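Local structure of glycerol dehydrogenase (6CSJ) at residues A[113-118]-A[148-153]; A[119-124]-A[239-244]; A[181-186]-A[193-198]; A[250-255]-A[337-342]; A[103-108]-A[141-146]. The protein probably catalyses the NAD-dependent oxidation of glycerol and other polyols, and in this double-mutant form has acquired D-lactate dehydrogenase activity. The protein carries 2 engineered substitutions. All blocks are in the same frame, centred on the assembly; numbering follows the deposited sequence.

Contact 1. Residues A[113-118]-A[148-153]; sequences VAPTIA and TFVIMD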
# COMPACT_ATOMS: atom_id res chain seq x y z
N VAL A 113 9.46 1.77 -10.21
CA VAL A 113 8.05 2.06 -9.97
C VAL A 113 7.96 3.50 -9.50
O VAL A 113 8.73 3.94 -8.65
CB VAL A 113 7.37 1.07 -8.99
CG1 VAL A 113 7.40 -0.34 -9.57
CG2 VAL A 113 8.01 1.06 -7.61
N ALA A 114 7.03 4.24 -10.11
CA ALA A 114 6.84 5.65 -9.84
C ALA A 114 5.36 5.92 -9.61
O ALA A 114 4.64 6.26 -10.54
CB ALA A 114 7.38 6.48 -11.01
N PRO A 115 4.88 5.74 -8.36
CA PRO A 115 3.47 5.97 -8.07
C PRO A 115 3.09 7.43 -8.27
O PRO A 115 3.90 8.32 -7.98
CB PRO A 115 3.31 5.58 -6.60
CG PRO A 115 4.54 4.85 -6.24
CD PRO A 115 5.62 5.33 -7.15
N THR A 116 1.89 7.65 -8.79
CA THR A 116 1.31 8.98 -8.91
C THR A 116 0.38 9.30 -7.73
O THR A 116 -0.22 10.39 -7.69
CB THR A 116 0.53 9.11 -10.23
OG1 THR A 116 -0.44 8.07 -10.29
CG2 THR A 116 1.46 8.99 -11.40
N ILE A 117 0.24 8.36 -6.80
CA ILE A 117 -0.54 8.51 -5.57
C ILE A 117 0.22 7.80 -4.45
O ILE A 117 1.09 6.96 -4.73
CB ILE A 117 -1.96 7.91 -5.71
CG1 ILE A 117 -1.90 6.36 -5.80
CG2 ILE A 117 -2.70 8.55 -6.88
CD1 ILE A 117 -3.16 5.67 -6.30
N ALA A 118 -0.11 8.14 -3.21
CA ALA A 118 0.54 7.54 -2.04
C ALA A 118 -0.55 7.03 -1.10
O ALA A 118 -0.71 7.51 0.02
CB ALA A 118 1.45 8.53 -1.36
N THR A 148 13.72 -2.44 -8.17
CA THR A 148 15.05 -1.86 -8.06
C THR A 148 15.00 -0.42 -7.49
O THR A 148 15.66 -0.15 -6.50
CB THR A 148 15.79 -1.89 -9.42
OG1 THR A 148 15.45 -3.08 -10.14
CG2 THR A 148 17.32 -1.84 -9.22
N PHE A 149 14.22 0.46 -8.11
CA PHE A 149 14.02 1.84 -7.63
C PHE A 149 12.53 2.09 -7.41
O PHE A 149 11.70 1.66 -8.21
CB PHE A 149 14.47 2.94 -8.62
CG PHE A 149 15.94 2.94 -9.01
CD1 PHE A 149 16.91 2.17 -8.35
CD2 PHE A 149 16.36 3.79 -10.03
CE1 PHE A 149 18.24 2.22 -8.75
CE2 PHE A 149 17.69 3.84 -10.43
CZ PHE A 149 18.63 3.05 -9.79
N VAL A 150 12.23 2.82 -6.35
CA VAL A 150 10.93 3.44 -6.15
C VAL A 150 11.15 4.96 -6.19
O VAL A 150 12.02 5.47 -5.48
CB VAL A 150 10.30 3.03 -4.81
CG1 VAL A 150 8.93 3.68 -4.63
CG2 VAL A 150 10.21 1.51 -4.73
N ILE A 151 10.38 5.67 -7.03
CA ILE A 151 10.52 7.11 -7.21
C ILE A 151 9.21 7.83 -6.89
O ILE A 151 8.20 7.55 -7.53
CB ILE A 151 10.98 7.46 -8.65
CG1 ILE A 151 12.40 6.92 -8.88
CG2 ILE A 151 10.94 8.98 -8.88
CD1 ILE A 151 12.93 7.12 -10.28
N MET A 152 9.25 8.76 -5.93
CA MET A 152 8.06 9.51 -5.50
C MET A 152 8.18 10.98 -5.92
O MET A 152 8.93 11.76 -5.31
CB MET A 152 7.89 9.41 -3.97
CG MET A 152 7.90 8.01 -3.39
SD MET A 152 6.71 6.86 -4.12
CE MET A 152 5.16 7.40 -3.39
N ASP A 153 7.45 11.35 -6.97
CA ASP A 153 7.36 12.73 -7.42
C ASP A 153 6.26 13.39 -6.60
O ASP A 153 5.07 13.23 -6.90
CB ASP A 153 7.05 12.81 -8.92
CG ASP A 153 7.24 14.21 -9.51
OD1 ASP A 153 6.84 15.21 -8.86
OD2 ASP A 153 7.79 14.30 -10.62
O HOH W 1 6.35 9.17 -8.66
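Val-113 and Val-150 are paired in a parallel bridge between strands 113-115 and 149-153, side chains on the same face, the short axes differing by only 25°. Both backbone bonds fall on one residue, as parallel pairing requires: Val-113 N donates to Phe-149 O (3.0 Å), and Val-113 O accepts from Ile-151 N (2.9 Å). A weaker CA-H...O contact follows, Ala-114 CA to Ile-151 O at 3.3 Å. Beyond it Pro-115 has no N-H to give, and a water takes over the pairing: it donates to Pro-115 O and Ile-151 O and accepts from Asp-153 N at 3.0 Å. Beta-branched valines fit an extended strand, and here Val-113 CG2 meets Val-150 CG2 at 3.7 Å; the flexible Met-152, bent at chi2 and chi3 (-54° and -76°), folds back until SD lies 3.6 Å from Pro-115 CD, its chain running across the proline ring. Strand 10-14 continues the sheet beside 149-153, and strand 87-92 beside 111-115, within the Rossmann-like domain of iron-containing alcohol dehydrogenases. Helix 94-106 packs on Val-113 and Pro-115 through Leu-97, helix 21-28 on Ile-151 through Tyr-24, and Asp-153 caps helix 154-158.

Contact 2. Residues A[119-124]-A[239-244]; sequences STNAPT and YLSGIG. Engineered in segment 119-124: Asn-121 (natural residue Asp).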
# COMPACT_ATOMS: atom_id res chain seq x y z
N SER A 119 -1.29 6.04 -1.59
CA SER A 119 -2.50 5.51 -0.96
C SER A 119 -2.37 4.10 -0.37
O SER A 119 -3.29 3.64 0.31
CB SER A 119 -3.64 5.50 -2.00
OG SER A 119 -3.28 4.67 -3.10
N THR A 120 -1.29 3.39 -0.67
CA THR A 120 -1.05 2.08 -0.07
C THR A 120 0.45 1.89 0.14
O THR A 120 1.27 2.66 -0.38
CB THR A 120 -1.60 0.89 -0.93
OG1 THR A 120 -0.67 0.55 -2.00
CG2 THR A 120 -2.99 1.17 -1.56
N ASN A 121 0.80 0.84 0.89
CA ASN A 121 2.20 0.47 1.07
C ASN A 121 2.69 -0.63 0.10
O ASN A 121 3.75 -1.22 0.30
CB ASN A 121 2.47 0.09 2.54
CG ASN A 121 1.66 -1.11 3.01
OD1 ASN A 121 1.06 -1.83 2.22
ND2 ASN A 121 1.63 -1.32 4.31
N ALA A 122 1.94 -0.87 -0.98
CA ALA A 122 2.31 -1.88 -2.00
C ALA A 122 3.55 -1.56 -2.87
O ALA A 122 4.28 -2.49 -3.21
CB ALA A 122 1.12 -2.17 -2.91
N PRO A 123 3.79 -0.27 -3.23
CA PRO A 123 4.83 0.05 -4.21
C PRO A 123 6.22 -0.53 -3.97
O PRO A 123 6.84 -1.02 -4.93
CB PRO A 123 4.88 1.56 -4.15
CG PRO A 123 3.47 1.93 -3.93
CD PRO A 123 2.97 0.93 -2.93
N THR A 124 6.69 -0.52 -2.73
CA THR A 124 8.03 -1.04 -2.43
C THR A 124 8.11 -2.56 -2.39
O THR A 124 9.22 -3.10 -2.33
CB THR A 124 8.51 -0.55 -1.04
OG1 THR A 124 7.54 -0.92 -0.04
CG2 THR A 124 8.70 0.96 -1.04
N TYR A 239 7.73 4.17 2.07
CA TYR A 239 8.91 3.43 2.48
C TYR A 239 8.73 2.81 3.86
O TYR A 239 8.83 1.60 4.01
CB TYR A 239 10.17 4.29 2.45
CG TYR A 239 11.44 3.47 2.59
CD1 TYR A 239 11.96 2.80 1.49
CD2 TYR A 239 12.11 3.35 3.80
CE1 TYR A 239 13.10 2.02 1.58
CE2 TYR A 239 13.27 2.57 3.90
CZ TYR A 239 13.75 1.91 2.77
OH TYR A 239 14.88 1.13 2.81
N LEU A 240 8.46 3.64 4.86
CA LEU A 240 8.39 3.19 6.26
C LEU A 240 7.35 2.09 6.44
O LEU A 240 7.64 1.05 7.04
CB LEU A 240 8.06 4.35 7.21
CG LEU A 240 8.94 5.60 7.22
CD1 LEU A 240 8.48 6.56 8.31
CD2 LEU A 240 10.41 5.22 7.39
N SER A 241 6.14 2.35 5.94
CA SER A 241 5.05 1.38 6.00
C SER A 241 5.30 0.15 5.11
O SER A 241 4.91 -0.96 5.47
CB SER A 241 3.73 2.04 5.58
OG SER A 241 2.66 1.12 5.64
N GLY A 242 5.94 0.36 3.95
CA GLY A 242 6.29 -0.72 3.04
C GLY A 242 7.28 -1.71 3.61
O GLY A 242 7.03 -2.92 3.61
N ILE A 243 8.40 -1.20 4.12
CA ILE A 243 9.41 -2.06 4.77
C ILE A 243 8.85 -2.61 6.09
O ILE A 243 9.04 -3.79 6.42
CB ILE A 243 10.76 -1.33 5.03
CG1 ILE A 243 11.32 -0.67 3.75
CG2 ILE A 243 11.79 -2.29 5.62
CD1 ILE A 243 11.28 -1.53 2.51
N GLY A 244 8.14 -1.75 6.82
CA GLY A 244 7.55 -2.13 8.10
C GLY A 244 6.59 -3.30 8.00
O GLY A 244 6.63 -4.19 8.84
O HOH W 2 7.86 -3.62 1.03
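Tyr-239 meets the loop lightly, Thr-124 CG2 standing 4.3 Å from its CA. Its CB points away from the loop, and its hydroxyl bonds to Ser-7. Two residues on, Ser-241 makes the polar link: its OG accepts a hydrogen bond from Asn-121 ND2 at 3.0 Å. The oxygen lies close to the amide plane, and the bond is fairly straight at 153°. Asn-121 is an engineered residue, aspartate in the natural sequence, and one of the two changes in this variant; it sits within an ST turn, in which Thr-120 OG1 accepts from Ala-122 N. OG of Ser-241 stands opposite the backbone N (chi1 -180°), which turns it outward from the helix to the loop, and it is also bonded to Thr-175 OG1. With an alanine in place of Ser-241, the Asn-121 amide would probably lose this acceptor and Thr-175 its hydroxyl partner. Gly-242 comes next and packs closely, with Thr-124 OG1 only 3.3 Å from its CA. A CB here would clash with that hydroxyl, so the absence of a side chain lets the loop come close. A water links Thr-124 OG1 (2.9 Å) to Gly-242 O, the second bond being weak. Ile-243 follows, laying its CG1 over one face of the Tyr-239 ring. The loop, between strands 111-115 and 127-131, leans on helix 228-248; helix 162-173 holds Asn-121 N through Asp-171, and helix 197-221 packs on Ser-241 through Cys-206.

Contact 3. Residues A[181-186]-A[193-198]; sequences ATKRAN and GRVTEA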
# COMPACT_ATOMS: atom_id res chain seq x y z
N ALA A 181 2.79 -7.27 16.84
CA ALA A 181 2.14 -8.57 17.07
C ALA A 181 2.98 -9.74 16.56
O ALA A 181 3.21 -10.71 17.28
CB ALA A 181 0.76 -8.58 16.44
N THR A 182 3.44 -9.63 15.31
CA THR A 182 4.25 -10.65 14.67
C THR A 182 5.57 -10.90 15.41
O THR A 182 5.96 -12.05 15.62
CB THR A 182 4.54 -10.29 13.20
OG1 THR A 182 3.31 -10.17 12.47
CG2 THR A 182 5.42 -11.36 12.54
N LYS A 183 6.25 -9.83 15.82
CA LYS A 183 7.50 -9.98 16.57
C LYS A 183 7.26 -10.61 17.95
O LYS A 183 8.02 -11.50 18.36
CB LYS A 183 8.21 -8.64 16.71
CG LYS A 183 9.66 -8.75 17.18
CD LYS A 183 10.34 -7.40 17.10
CE LYS A 183 11.85 -7.52 17.14
NZ LYS A 183 12.32 -7.99 18.46
N ARG A 184 6.19 -10.18 18.64
CA ARG A 184 5.76 -10.78 19.91
C ARG A 184 5.51 -12.27 19.76
O ARG A 184 5.96 -13.06 20.58
CB ARG A 184 4.48 -10.12 20.45
CG ARG A 184 4.67 -9.08 21.53
CD ARG A 184 3.35 -8.34 21.78
NE ARG A 184 3.54 -6.99 22.35
CZ ARG A 184 2.59 -6.07 22.49
NH1 ARG A 184 1.33 -6.28 22.10
NH2 ARG A 184 2.89 -4.89 23.04
N ALA A 185 4.80 -12.64 18.69
CA ALA A 185 4.53 -14.04 18.36
C ALA A 185 5.74 -14.85 17.92
O ALA A 185 5.64 -16.06 17.83
CB ALA A 185 3.44 -14.11 17.29
N ASN A 186 6.87 -14.20 17.63
CA ASN A 186 8.04 -14.86 17.03
C ASN A 186 7.74 -15.52 15.68
O ASN A 186 8.35 -16.53 15.32
CB ASN A 186 8.66 -15.86 18.02
CG ASN A 186 10.12 -16.15 17.74
OD1 ASN A 186 10.90 -15.23 17.54
ND2 ASN A 186 10.49 -17.41 17.72
N GLY A 193 11.62 -14.36 6.92
CA GLY A 193 12.24 -14.70 8.19
C GLY A 193 11.52 -14.05 9.35
O GLY A 193 10.42 -13.50 9.20
N ARG A 194 12.18 -14.07 10.50
CA ARG A 194 11.72 -13.33 11.67
C ARG A 194 12.07 -11.83 11.55
O ARG A 194 12.79 -11.42 10.63
CB ARG A 194 12.28 -13.97 12.96
CG ARG A 194 11.77 -15.39 13.15
CD ARG A 194 12.10 -15.96 14.52
NE ARG A 194 13.53 -15.96 14.76
CZ ARG A 194 14.17 -15.47 15.84
NH1 ARG A 194 13.52 -14.96 16.88
NH2 ARG A 194 15.50 -15.56 15.89
N VAL A 195 11.53 -11.05 12.48
CA VAL A 195 11.55 -9.59 12.38
C VAL A 195 12.86 -8.99 12.89
O VAL A 195 13.25 -9.22 14.02
CB VAL A 195 10.35 -8.96 13.12
CG1 VAL A 195 10.39 -7.44 13.05
CG2 VAL A 195 9.03 -9.49 12.56
N THR A 196 13.52 -8.21 12.03
CA THR A 196 14.71 -7.44 12.42
C THR A 196 14.35 -6.26 13.32
O THR A 196 13.21 -5.78 13.31
CB THR A 196 15.45 -6.87 11.19
OG1 THR A 196 14.55 -6.04 10.42
CG2 THR A 196 16.00 -7.99 10.31
N GLU A 197 15.34 -5.78 14.08
CA GLU A 197 15.20 -4.55 14.84
C GLU A 197 14.97 -3.34 13.91
O GLU A 197 14.17 -2.44 14.24
CB GLU A 197 16.42 -4.32 15.73
CG GLU A 197 16.61 -5.37 16.83
CD GLU A 197 15.34 -5.60 17.66
OE1 GLU A 197 14.68 -4.62 18.07
OE2 GLU A 197 14.98 -6.78 17.89
N ALA A 198 15.64 -3.33 12.76
CA ALA A 198 15.44 -2.28 11.75
C ALA A 198 13.97 -2.16 11.32
O ALA A 198 13.43 -1.06 11.29
CB ALA A 198 16.33 -2.52 10.54
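Lys-183 and Val-195 bring the two backbones nearest, their CA atoms 5.8 Å apart, where the last turn of helix 175-185 passes the run into helix 197-221. The first helix is closed by Asn-186, just past its end, in a Schellman motif, its positive phi (59°) turning the chain out; the second is preceded by Thr-196 at the N-cap, whose side chain caps Ala-199 N. Val-195 points to the first helix, with CG2 4.1 Å from Thr-182 CG2 and CG1 4.1 Å from Lys-183 CD. The lysine chain stays extended across the valine and bends only at chi4 (-68°), bringing NZ to Glu-197 OE2 at 3.0 Å in a salt bridge on the syn side of the carboxylate. At the other end, Arg-194 NH1 donates to Asn-186 OD1 (2.7 Å). The oxygen sits at the guanidinium edge, met on a lone pair, although the two flat groups are 69° apart; Arg-194 NH2 turns to Met-1 O. Shortening Lys-183 to an alanine would probably strip cover from Val-195 and leave Glu-197 without this positive mate. Chemically, a buried valine lies between a salt bridge and an amide-guanidinium hydrogen bond; Glu-197 is exposed, so solvent probably weakens the charge pair.

Contact 4. Residues A[250-255]-A[337-342]; sequences LAAAHA and YNMPFE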
# COMPACT_ATOMS: atom_id res chain seq x y z
N LEU A 250 2.41 -8.85 8.68
CA LEU A 250 0.99 -8.50 8.72
C LEU A 250 0.30 -9.36 9.80
O LEU A 250 0.86 -10.36 10.27
CB LEU A 250 0.34 -8.70 7.35
CG LEU A 250 0.82 -7.84 6.17
CD1 LEU A 250 2.27 -8.06 5.79
CD2 LEU A 250 -0.06 -8.20 4.99
N ALA A 251 -0.92 -8.98 10.16
CA ALA A 251 -1.65 -9.65 11.24
C ALA A 251 -3.17 -9.46 11.08
O ALA A 251 -3.70 -9.69 9.98
CB ALA A 251 -1.13 -9.19 12.60
N ALA A 252 -3.87 -9.05 12.12
CA ALA A 252 -5.33 -9.10 12.13
C ALA A 252 -5.96 -8.03 11.27
O ALA A 252 -7.01 -8.27 10.67
CB ALA A 252 -5.85 -8.99 13.56
N ALA A 253 -5.35 -6.85 11.21
CA ALA A 253 -5.89 -5.71 10.46
C ALA A 253 -6.03 -5.99 8.97
O ALA A 253 -7.07 -5.69 8.39
CB ALA A 253 -5.05 -4.47 10.68
N HIS A 254 -4.99 -6.55 8.36
CA HIS A 254 -5.06 -6.94 6.95
C HIS A 254 -6.00 -8.11 6.71
O HIS A 254 -6.73 -8.11 5.71
CB HIS A 254 -3.66 -7.19 6.33
CG HIS A 254 -3.05 -5.96 5.72
ND1 HIS A 254 -2.62 -4.89 6.48
CD2 HIS A 254 -2.96 -5.55 4.42
CE1 HIS A 254 -2.19 -3.92 5.68
NE2 HIS A 254 -2.36 -4.31 4.43
N ALA A 255 -5.99 -9.10 7.61
CA ALA A 255 -6.94 -10.22 7.53
C ALA A 255 -8.38 -9.73 7.61
O ALA A 255 -9.22 -10.17 6.83
CB ALA A 255 -6.66 -11.24 8.60
N TYR A 337 -3.30 -15.23 12.08
CA TYR A 337 -2.60 -16.18 12.94
C TYR A 337 -1.20 -15.75 13.36
O TYR A 337 -0.55 -16.47 14.11
CB TYR A 337 -2.60 -17.59 12.30
CG TYR A 337 -4.02 -18.07 12.09
CD1 TYR A 337 -4.82 -18.41 13.19
CD2 TYR A 337 -4.59 -18.12 10.82
CE1 TYR A 337 -6.15 -18.80 13.02
CE2 TYR A 337 -5.91 -18.52 10.64
CZ TYR A 337 -6.68 -18.86 11.74
OH TYR A 337 -7.97 -19.23 11.58
N ASN A 338 -0.75 -14.57 12.91
CA ASN A 338 0.49 -13.97 13.43
C ASN A 338 0.28 -13.25 14.77
O ASN A 338 1.27 -12.81 15.38
CB ASN A 338 1.12 -13.00 12.42
CG ASN A 338 1.73 -13.72 11.24
OD1 ASN A 338 2.15 -14.88 11.33
ND2 ASN A 338 1.81 -13.01 10.12
N MET A 339 -0.97 -13.11 15.21
CA MET A 339 -1.24 -12.64 16.58
C MET A 339 -0.60 -13.61 17.59
O MET A 339 -0.58 -14.82 17.35
CB MET A 339 -2.75 -12.54 16.82
CG MET A 339 -3.51 -11.52 15.97
SD MET A 339 -2.85 -9.84 15.94
CE MET A 339 -3.22 -9.28 17.62
N PRO A 340 -0.06 -13.09 18.71
CA PRO A 340 0.62 -13.98 19.68
C PRO A 340 -0.32 -14.74 20.63
O PRO A 340 0.06 -15.09 21.73
CB PRO A 340 1.53 -13.00 20.44
CG PRO A 340 0.77 -11.71 20.43
CD PRO A 340 -0.03 -11.68 19.15
N PHE A 341 -1.56 -14.99 20.21
CA PHE A 341 -2.54 -15.77 20.97
C PHE A 341 -3.44 -16.52 19.98
O PHE A 341 -3.41 -16.24 18.78
CB PHE A 341 -3.37 -14.87 21.91
CG PHE A 341 -3.86 -13.59 21.28
CD1 PHE A 341 -5.04 -13.55 20.54
CD2 PHE A 341 -3.14 -12.41 21.45
CE1 PHE A 341 -5.49 -12.37 19.98
CE2 PHE A 341 -3.60 -11.21 20.89
CZ PHE A 341 -4.78 -11.20 20.15
N GLU A 342 -4.23 -17.46 20.48
CA GLU A 342 -5.16 -18.22 19.65
C GLU A 342 -6.32 -17.32 19.20
O GLU A 342 -6.82 -16.50 19.97
CB GLU A 342 -5.69 -19.45 20.38
CG GLU A 342 -6.69 -20.28 19.57
CD GLU A 342 -6.94 -21.68 20.13
OE1 GLU A 342 -6.07 -22.24 20.84
OE2 GLU A 342 -8.01 -22.23 19.83
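Leu-250 O accepts a nearly straight hydrogen bond from Asn-338 ND2, 2.8 Å long with 173° at the hydrogen. The carbonyl oxygen lies in the plane of the asparagine amide, whereas the donor is tilted 26° from the carbonyl plane. CG of Asn-338 lies opposite its own carbonyl carbon (chi1 -71°), and from there the amide reaches across to the turn before helix 252-259. An asparagine suits the place because its N-H can satisfy a backbone oxygen just ahead of the helix. Next to this bond the contact is apolar. Met-339, folded at chi2 and chi3, sets SD 3.8 Å from Ala-251 CB and 3.9 Å from Ala-252 CB. Such small methyl groups let the bulky sulfur settle close to the start of the helix. On its far side, Met-339 CB rests over the rim of the Phe-341 ring. Ala-251 holds the N-cap position without a side chain that could cap; its N is bonded to Glu-178 and its O to Thr-335. Glu-178 also takes His-254 ND1, and helix 271-285 contributes Gln-282 beside Ala-251 and Met-339. The chemistry is thus divided: one directional amide bond helps to position the 337-342 loop, while the thioether packs on the alanine methyls without a directional bond.

Contact 5. Residues A[103-108]-A[141-146]; sequences VGYYNN and LMLPLN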
# COMPACT_ATOMS: atom_id res chain seq x y z
N VAL A 103 6.61 -7.53 -15.53
CA VAL A 103 7.39 -7.43 -16.77
C VAL A 103 8.90 -7.53 -16.49
O VAL A 103 9.61 -8.21 -17.23
CB VAL A 103 7.06 -6.15 -17.59
CG1 VAL A 103 8.06 -5.91 -18.71
CG2 VAL A 103 5.66 -6.25 -18.18
N GLY A 104 9.37 -6.86 -15.45
CA GLY A 104 10.79 -6.93 -15.09
C GLY A 104 11.21 -8.31 -14.66
O GLY A 104 12.32 -8.75 -14.97
N TYR A 105 10.32 -8.99 -13.93
CA TYR A 105 10.54 -10.38 -13.51
C TYR A 105 10.63 -11.34 -14.70
O TYR A 105 11.62 -12.06 -14.84
CB TYR A 105 9.43 -10.81 -12.54
CG TYR A 105 9.44 -12.28 -12.20
CD1 TYR A 105 10.58 -12.88 -11.65
CD2 TYR A 105 8.31 -13.07 -12.40
CE1 TYR A 105 10.61 -14.24 -11.36
CE2 TYR A 105 8.32 -14.43 -12.12
CZ TYR A 105 9.47 -15.01 -11.60
OH TYR A 105 9.49 -16.34 -11.30
N TYR A 106 9.61 -11.32 -15.56
CA TYR A 106 9.57 -12.22 -16.74
C TYR A 106 10.70 -11.96 -17.76
O TYR A 106 11.34 -12.91 -18.20
CB TYR A 106 8.18 -12.20 -17.42
CG TYR A 106 7.08 -12.85 -16.58
CD1 TYR A 106 7.14 -14.19 -16.21
CD2 TYR A 106 5.97 -12.11 -16.15
CE1 TYR A 106 6.14 -14.78 -15.44
CE2 TYR A 106 4.97 -12.69 -15.38
CZ TYR A 106 5.06 -14.02 -15.02
OH TYR A 106 4.08 -14.60 -14.26
N ASN A 107 10.98 -10.70 -18.09
CA ASN A 107 12.09 -10.35 -19.00
C ASN A 107 13.45 -10.27 -18.29
O ASN A 107 14.46 -10.03 -18.96
CB ASN A 107 11.82 -9.01 -19.72
CG ASN A 107 10.70 -9.09 -20.74
OD1 ASN A 107 9.94 -10.06 -20.77
ND2 ASN A 107 10.57 -8.05 -21.56
N ASN A 108 13.50 -10.48 -16.98
CA ASN A 108 14.75 -10.43 -16.20
C ASN A 108 15.51 -9.10 -16.37
O ASN A 108 16.72 -9.09 -16.62
CB ASN A 108 15.63 -11.63 -16.52
CG ASN A 108 16.78 -11.79 -15.54
OD1 ASN A 108 16.58 -11.74 -14.32
ND2 ASN A 108 17.99 -11.95 -16.07
N LEU A 141 1.43 -12.92 -7.23
CA LEU A 141 2.73 -13.26 -7.82
C LEU A 141 3.84 -12.70 -6.90
O LEU A 141 4.05 -11.50 -6.85
CB LEU A 141 2.83 -12.70 -9.23
CG LEU A 141 4.14 -12.91 -10.01
CD1 LEU A 141 4.50 -14.38 -10.13
CD2 LEU A 141 4.11 -12.23 -11.37
N MET A 142 4.52 -13.61 -6.20
CA MET A 142 5.63 -13.29 -5.30
C MET A 142 6.86 -13.12 -6.16
O MET A 142 7.20 -14.01 -6.91
CB MET A 142 5.90 -14.41 -4.28
CG MET A 142 4.69 -15.00 -3.58
SD MET A 142 3.82 -13.87 -2.49
CE MET A 142 2.56 -14.95 -1.84
N LEU A 143 7.54 -11.98 -6.03
CA LEU A 143 8.71 -11.70 -6.84
C LEU A 143 9.97 -12.04 -6.06
O LEU A 143 9.95 -11.95 -4.84
CB LEU A 143 8.71 -10.24 -7.27
CG LEU A 143 7.45 -9.84 -8.02
CD1 LEU A 143 7.43 -8.34 -8.23
CD2 LEU A 143 7.36 -10.58 -9.35
N PRO A 144 11.05 -12.45 -6.75
CA PRO A 144 12.31 -12.72 -6.05
C PRO A 144 12.95 -11.49 -5.41
O PRO A 144 13.67 -11.61 -4.41
CB PRO A 144 13.24 -13.25 -7.16
CG PRO A 144 12.35 -13.61 -8.29
CD PRO A 144 11.14 -12.74 -8.19
N LEU A 145 12.71 -10.31 -6.00
CA LEU A 145 13.30 -9.06 -5.53
C LEU A 145 12.26 -7.95 -5.43
O LEU A 145 11.31 -7.89 -6.22
CB LEU A 145 14.42 -8.63 -6.48
CG LEU A 145 15.62 -9.57 -6.65
CD1 LEU A 145 16.54 -9.02 -7.73
CD2 LEU A 145 16.41 -9.78 -5.36
N ASN A 146 12.44 -7.06 -4.46
CA ASN A 146 11.71 -5.80 -4.43
C ASN A 146 12.14 -4.98 -5.63
O ASN A 146 13.28 -5.10 -6.07
CB ASN A 146 12.01 -5.02 -3.15
CG ASN A 146 11.52 -5.71 -1.89
OD1 ASN A 146 12.12 -6.67 -1.43
ND2 ASN A 146 10.43 -5.21 -1.32
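Tyr-105 and Pro-144 make the tight part of this contact: the tyrosine's CD1 lies 3.5 Å from Pro-144 CD, and the two side chains run at about a right angle, the proline meeting the ring obliquely. Leu-143 closes in beside it, CD2 standing 3.8 Å from Tyr-105 CB. The tyrosine gets there because its CG lies opposite the backbone N (chi1 171°), swinging the ring off the helix toward the other segment. A proline suits this spot, since its rigid ring presents a ready-made apolar surface, and leucine adds a methyl that fits against the start of the aromatic side chain. Segment 103-108 is the end of helix 94-106, which closes at Asn-108 in a Schellman motif with positive phi (56°) and a weak bond from Asn-108 N to Tyr-105 O. Its partner is the end of the second strand of the beta hairpin 127-131 and 137-142, together with the loop that follows; Leu-141 and Leu-143 make backbone bonds to Ser-128 and Ala-126. Looser is the approach of Leu-141 CD1, 4.3 Å from Tyr-105 CE2; its other methyl, CD2, comes to 3.7 Å from Tyr-106 OH, the two side chains coming from opposite directions. Tyr-105 and Tyr-106 also touch each other, CD2 of the first lying 4.0 Å above the centre of the second's ring. The solvent side lies at both tyrosines and Pro-144, which are exposed; a tyrosine suits such a place because the ring can pack while the hydroxyl keeps a polar partner: that of Tyr-106 bonds to Lys-70 NZ, while its ring leans on Ile-73 and Cys-77 of helix 70-82.

How the contacts relate
Contacts 1 and 5 belong to the Rossmann-like part of the chain, their centres 17 Å apart. Helix 94-106 of contact 5 leads into strand 111-115 of contact 1, and strand 137-142 into 149-153. The segments of contacts 1, 2 and 5 alternate along the chain; contact 3 falls between the two segments of contact 2, and contact 4 comes last. Contact 2 lies 11 Å from contact 1: Pro-123 packs on Val-113 and Pro-115, and Thr-124 O probably bonds Asn-146 of contact 5. Near the centre of the chain, it is one place where the sheet part meets helix 228-248. In the helical part, contacts 3 and 4 sit 12 Å apart and touch through Thr-182 and Ala-185.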